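Local coordinates for actin binding protein (Saccharomyces cerevisiae, PDB 1JO8) that regulates Arp2/3-mediated actin assembly, recruiting the complex to the sides of existing filaments, and is represented here by the SH3 domain through which it binds several partner proteins, at residues N15-I28 / W35-F49. Numbering follows the deposited sequence.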
# COMPACT_ATOMS: atom_id res chain seq x y z
N ASN A 15 -7.90 -7.90 5.73
CA ASN A 15 -6.54 -7.52 6.11
C ASN A 15 -5.80 -6.68 5.06
O ASN A 15 -4.62 -6.40 5.23
CB ASN A 15 -5.71 -8.76 6.49
CG ASN A 15 -5.48 -9.69 5.34
OD1 ASN A 15 -5.84 -9.43 4.22
ND2 ASN A 15 -4.84 -10.84 5.62
N GLU A 16 -6.51 -6.24 4.01
CA GLU A 16 -5.89 -5.50 2.91
C GLU A 16 -6.23 -4.03 2.94
O GLU A 16 -7.26 -3.61 3.49
CB GLU A 16 -6.37 -6.08 1.58
CG GLU A 16 -5.85 -7.48 1.35
CD GLU A 16 -6.39 -8.15 0.13
OE1 GLU A 16 -7.01 -7.46 -0.70
OE2 GLU A 16 -6.18 -9.38 -0.02
N LEU A 17 -5.34 -3.22 2.36
CA LEU A 17 -5.63 -1.80 2.11
C LEU A 17 -6.47 -1.65 0.85
O LEU A 17 -6.51 -2.53 -0.01
CB LEU A 17 -4.33 -1.04 1.86
CG LEU A 17 -3.34 -0.91 3.00
CD1 LEU A 17 -2.06 -0.22 2.57
CD2 LEU A 17 -3.99 -0.13 4.10
N THR A 18 -7.11 -0.51 0.76
CA THR A 18 -7.79 -0.02 -0.43
C THR A 18 -7.22 1.37 -0.69
O THR A 18 -7.15 2.17 0.23
CB THR A 18 -9.30 0.07 -0.20
OG1 THR A 18 -9.83 -1.24 -0.07
CG2 THR A 18 -10.03 0.73 -1.38
N PHE A 19 -6.81 1.67 -1.91
CA PHE A 19 -6.25 2.97 -2.21
C PHE A 19 -6.42 3.28 -3.67
O PHE A 19 -6.78 2.40 -4.44
CB PHE A 19 -4.79 3.07 -1.77
CG PHE A 19 -3.88 1.99 -2.30
CD1 PHE A 19 -3.41 2.01 -3.61
CD2 PHE A 19 -3.44 0.98 -1.47
CE1 PHE A 19 -2.53 1.04 -4.06
CE2 PHE A 19 -2.56 0.01 -1.91
CZ PHE A 19 -2.12 0.04 -3.21
N VAL A 20 -6.15 4.53 -4.05
CA VAL A 20 -6.23 4.94 -5.44
C VAL A 20 -4.87 5.45 -5.90
O VAL A 20 -4.02 5.80 -5.09
CB VAL A 20 -7.32 6.01 -5.68
CG1 VAL A 20 -8.70 5.40 -5.46
CG2 VAL A 20 -7.10 7.22 -4.79
N GLU A 21 -4.68 5.49 -7.22
CA GLU A 21 -3.49 6.01 -7.83
C GLU A 21 -3.14 7.34 -7.17
O GLU A 21 -4.00 8.19 -6.95
CB GLU A 21 -3.74 6.23 -9.34
CG GLU A 21 -2.45 6.52 -10.11
CD GLU A 21 -2.65 6.88 -11.57
OE1 GLU A 21 -3.79 6.78 -12.05
OE2 GLU A 21 -1.66 7.27 -12.25
N ASN A 22 -1.86 7.52 -6.90
CA ASN A 22 -1.30 8.70 -6.27
C ASN A 22 -1.43 8.81 -4.77
O ASN A 22 -0.77 9.64 -4.18
CB ASN A 22 -1.71 9.98 -6.96
CG ASN A 22 -1.15 10.05 -8.35
OD1 ASN A 22 -0.01 9.62 -8.60
ND2 ASN A 22 -1.95 10.54 -9.28
N ASP A 23 -2.18 7.92 -4.15
CA ASP A 23 -2.16 7.88 -2.69
C ASP A 23 -0.79 7.40 -2.23
O ASP A 23 -0.15 6.59 -2.88
CB ASP A 23 -3.20 6.89 -2.15
CG ASP A 23 -4.60 7.37 -2.23
OD1 ASP A 23 -4.84 8.57 -2.49
OD2 ASP A 23 -5.52 6.52 -2.01
N LYS A 24 -0.35 7.89 -1.08
CA LYS A 24 0.90 7.46 -0.48
C LYS A 24 0.67 6.38 0.58
O LYS A 24 -0.32 6.42 1.31
CB LYS A 24 1.62 8.65 0.14
CG LYS A 24 2.14 9.62 -0.89
CD LYS A 24 2.86 10.78 -0.19
CE LYS A 24 3.48 11.76 -1.18
NZ LYS A 24 4.15 12.91 -0.46
N ILE A 25 1.55 5.40 0.59
CA ILE A 25 1.52 4.30 1.55
C ILE A 25 2.83 4.45 2.31
O ILE A 25 3.90 4.47 1.71
CB ILE A 25 1.45 2.94 0.86
CG1 ILE A 25 0.15 2.77 0.11
CG2 ILE A 25 1.55 1.85 1.93
CD1 ILE A 25 0.07 3.32 -1.32
N ILE A 26 2.75 4.55 3.63
CA ILE A 26 3.89 4.86 4.47
C ILE A 26 4.24 3.70 5.40
O ILE A 26 3.46 2.76 5.59
CB ILE A 26 3.65 6.17 5.27
CG1 ILE A 26 2.65 5.97 6.39
CG2 ILE A 26 3.21 7.29 4.34
CD1 ILE A 26 2.57 7.19 7.32
N ASN A 27 5.43 3.77 5.99
CA ASN A 27 5.91 2.76 6.93
C ASN A 27 5.77 1.37 6.35
O ASN A 27 5.27 0.44 6.99
CB ASN A 27 5.20 2.85 8.27
CG ASN A 27 5.98 2.15 9.43
OD1 ASN A 27 7.19 1.91 9.33
ND2 ASN A 27 5.24 1.66 10.41
N ILE A 28 6.29 1.20 5.15
CA ILE A 28 6.20 -0.08 4.49
C ILE A 28 7.11 -1.10 5.16
O ILE A 28 8.25 -0.81 5.51
CB ILE A 28 6.54 0.07 3.01
CG1 ILE A 28 5.42 0.87 2.35
CG2 ILE A 28 6.74 -1.28 2.31
CD1 ILE A 28 5.71 1.39 0.98
N TRP A 35 3.64 -9.27 -1.33
CA TRP A 35 2.69 -8.56 -0.51
C TRP A 35 3.47 -7.83 0.57
O TRP A 35 4.29 -8.44 1.25
CB TRP A 35 1.72 -9.54 0.14
CG TRP A 35 0.77 -10.15 -0.82
CD1 TRP A 35 0.97 -11.27 -1.58
CD2 TRP A 35 -0.51 -9.64 -1.18
NE1 TRP A 35 -0.13 -11.49 -2.37
CE2 TRP A 35 -1.06 -10.51 -2.14
CE3 TRP A 35 -1.27 -8.56 -0.74
CZ2 TRP A 35 -2.34 -10.31 -2.69
CZ3 TRP A 35 -2.53 -8.38 -1.28
CH2 TRP A 35 -3.05 -9.25 -2.23
N TRP A 36 3.19 -6.54 0.72
CA TRP A 36 3.82 -5.71 1.71
C TRP A 36 2.75 -5.21 2.65
O TRP A 36 1.57 -5.21 2.33
CB TRP A 36 4.56 -4.54 1.10
CG TRP A 36 5.70 -4.93 0.20
CD1 TRP A 36 6.34 -6.14 0.18
CD2 TRP A 36 6.36 -4.12 -0.79
NE1 TRP A 36 7.35 -6.13 -0.76
CE2 TRP A 36 7.38 -4.91 -1.37
CE3 TRP A 36 6.18 -2.83 -1.24
CZ2 TRP A 36 8.21 -4.43 -2.36
CZ3 TRP A 36 7.03 -2.35 -2.23
CH2 TRP A 36 8.02 -3.16 -2.78
N LEU A 37 3.18 -4.79 3.83
CA LEU A 37 2.31 -4.18 4.80
C LEU A 37 2.61 -2.67 4.83
O LEU A 37 3.77 -2.28 4.79
CB LEU A 37 2.62 -4.74 6.16
CG LEU A 37 1.88 -4.34 7.41
CD1 LEU A 37 0.39 -4.41 7.35
CD2 LEU A 37 2.46 -5.03 8.64
N GLY A 38 1.58 -1.85 4.92
CA GLY A 38 1.81 -0.43 5.03
C GLY A 38 0.62 0.29 5.62
O GLY A 38 -0.39 -0.33 5.95
N GLU A 39 0.76 1.60 5.72
CA GLU A 39 -0.23 2.47 6.30
C GLU A 39 -0.59 3.57 5.31
O GLU A 39 0.29 4.18 4.72
CB GLU A 39 0.34 3.09 7.57
CG GLU A 39 -0.53 4.17 8.18
CD GLU A 39 0.11 4.88 9.37
OE1 GLU A 39 1.10 4.33 9.92
OE2 GLU A 39 -0.42 5.95 9.78
N LEU A 40 -1.86 3.85 5.11
CA LEU A 40 -2.18 4.96 4.22
C LEU A 40 -1.86 6.30 4.85
O LEU A 40 -2.29 6.59 5.96
CB LEU A 40 -3.63 4.96 3.81
CG LEU A 40 -4.12 3.76 3.01
CD1 LEU A 40 -5.56 3.99 2.53
CD2 LEU A 40 -3.22 3.42 1.87
N GLU A 41 -1.18 7.15 4.10
CA GLU A 41 -0.98 8.51 4.55
C GLU A 41 -2.32 9.20 4.81
O GLU A 41 -2.46 9.99 5.75
CB GLU A 41 -0.22 9.30 3.46
CG GLU A 41 -0.04 10.76 3.81
CD GLU A 41 0.24 11.70 2.62
OE1 GLU A 41 -0.06 11.36 1.45
OE2 GLU A 41 0.80 12.79 2.86
N LYS A 42 -3.31 8.94 3.97
CA LYS A 42 -4.51 9.77 4.06
C LYS A 42 -5.42 9.50 5.23
O LYS A 42 -6.22 10.37 5.60
CB LYS A 42 -5.29 9.73 2.75
CG LYS A 42 -5.99 8.42 2.49
CD LYS A 42 -6.52 8.37 1.05
CE LYS A 42 -7.32 7.13 0.77
NZ LYS A 42 -7.81 7.16 -0.63
N ASP A 43 -5.35 8.31 5.83
CA ASP A 43 -6.29 7.97 6.88
C ASP A 43 -5.76 7.10 8.00
O ASP A 43 -6.52 6.76 8.89
CB ASP A 43 -7.58 7.35 6.29
CG ASP A 43 -7.38 6.02 5.62
OD1 ASP A 43 -6.31 5.37 5.76
OD2 ASP A 43 -8.30 5.54 4.90
N GLY A 44 -4.50 6.69 7.96
CA GLY A 44 -3.97 5.87 9.03
C GLY A 44 -4.36 4.41 8.99
O GLY A 44 -3.97 3.67 9.88
N SER A 45 -5.12 3.96 7.99
CA SER A 45 -5.49 2.54 7.89
C SER A 45 -4.25 1.73 7.54
O SER A 45 -3.34 2.23 6.91
CB SER A 45 -6.61 2.30 6.88
OG SER A 45 -6.28 2.69 5.58
N LYS A 46 -4.21 0.47 7.98
CA LYS A 46 -3.05 -0.38 7.76
C LYS A 46 -3.49 -1.69 7.19
O LYS A 46 -4.60 -2.16 7.47
CB LYS A 46 -2.32 -0.65 9.08
CG LYS A 46 -1.79 0.60 9.73
CD LYS A 46 -0.86 0.32 10.89
CE LYS A 46 -0.50 1.61 11.60
NZ LYS A 46 0.73 1.52 12.45
N GLY A 47 -2.64 -2.31 6.39
CA GLY A 47 -2.97 -3.59 5.82
C GLY A 47 -2.01 -4.01 4.74
O GLY A 47 -1.04 -3.31 4.42
N LEU A 48 -2.30 -5.16 4.16
CA LEU A 48 -1.51 -5.74 3.10
C LEU A 48 -1.91 -5.21 1.74
O LEU A 48 -3.07 -4.85 1.50
CB LEU A 48 -1.70 -7.25 3.10
CG LEU A 48 -1.11 -8.02 4.28
CD1 LEU A 48 -1.65 -9.42 4.27
CD2 LEU A 48 0.41 -8.02 4.19
N PHE A 49 -0.95 -5.21 0.82
CA PHE A 49 -1.23 -4.79 -0.53
C PHE A 49 -0.20 -5.43 -1.44
O PHE A 49 0.91 -5.75 -0.98
CB PHE A 49 -1.21 -3.26 -0.66
CG PHE A 49 0.11 -2.64 -0.36
CD1 PHE A 49 0.51 -2.37 0.94
CD2 PHE A 49 1.00 -2.37 -1.37
CE1 PHE A 49 1.76 -1.83 1.20
CE2 PHE A 49 2.24 -1.83 -1.10
CZ PHE A 49 2.62 -1.56 0.17
O HOH W 1 -7.38 0.90 3.56
O HOH W 2 -7.40 9.76 -2.31
O HOH W 3 -2.89 7.66 1.36
O HOH W 4 -1.97 10.04 0.18
O HOH W 5 2.28 14.28 0.98
O HOH W 6 2.49 2.00 10.28
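Two donors grip OD2 of Asp23 from opposite faces of its carboxylate: the ammonium of Lys42, whose NZ lies 2.7 Å away in a salt bridge, and the backbone N of Val20 at 2.9 Å. The Val20 bond closes the type II diverging turn of the SH3 fold on itself, while the salt bridge ties that turn to the distal loop, and a water bridges Asp23 OD1 and the same ammonium. An asparagine in place of Asp23 would probably leave Lys42 without its countercharge and weaken the hold on the Val20 amide. Beyond the turn, strands 24-26 and 35-40 form an antiparallel hairpin in which Ile26 N meets Glu39 O at 2.7 Å, almost straight at 176°. At the other end, Asn15 O and Leu17 N hold the two backbone polar groups of Leu48, pinning the end of the RT loop to strand 46-49.

Between these polar fastenings lies part of the hydrophobic core of the small barrel, to which Val54 and Ala5 also contribute. Leu40 sends CD2 against Leu17 CD1 and Phe19 CB, while Leu17 CD1 meets Phe49 CD1 at 3.7 Å. Phe49 turns its CG between backbone N and carbonyl carbon (chi1 62°), which brings its ring face toward the edge of Phe19 in an offset edge-to-face pair, planes 78° apart. Phe19 CE2 comes within 3.8 Å of Phe49 CB, which sits in the Phe19 ring plane.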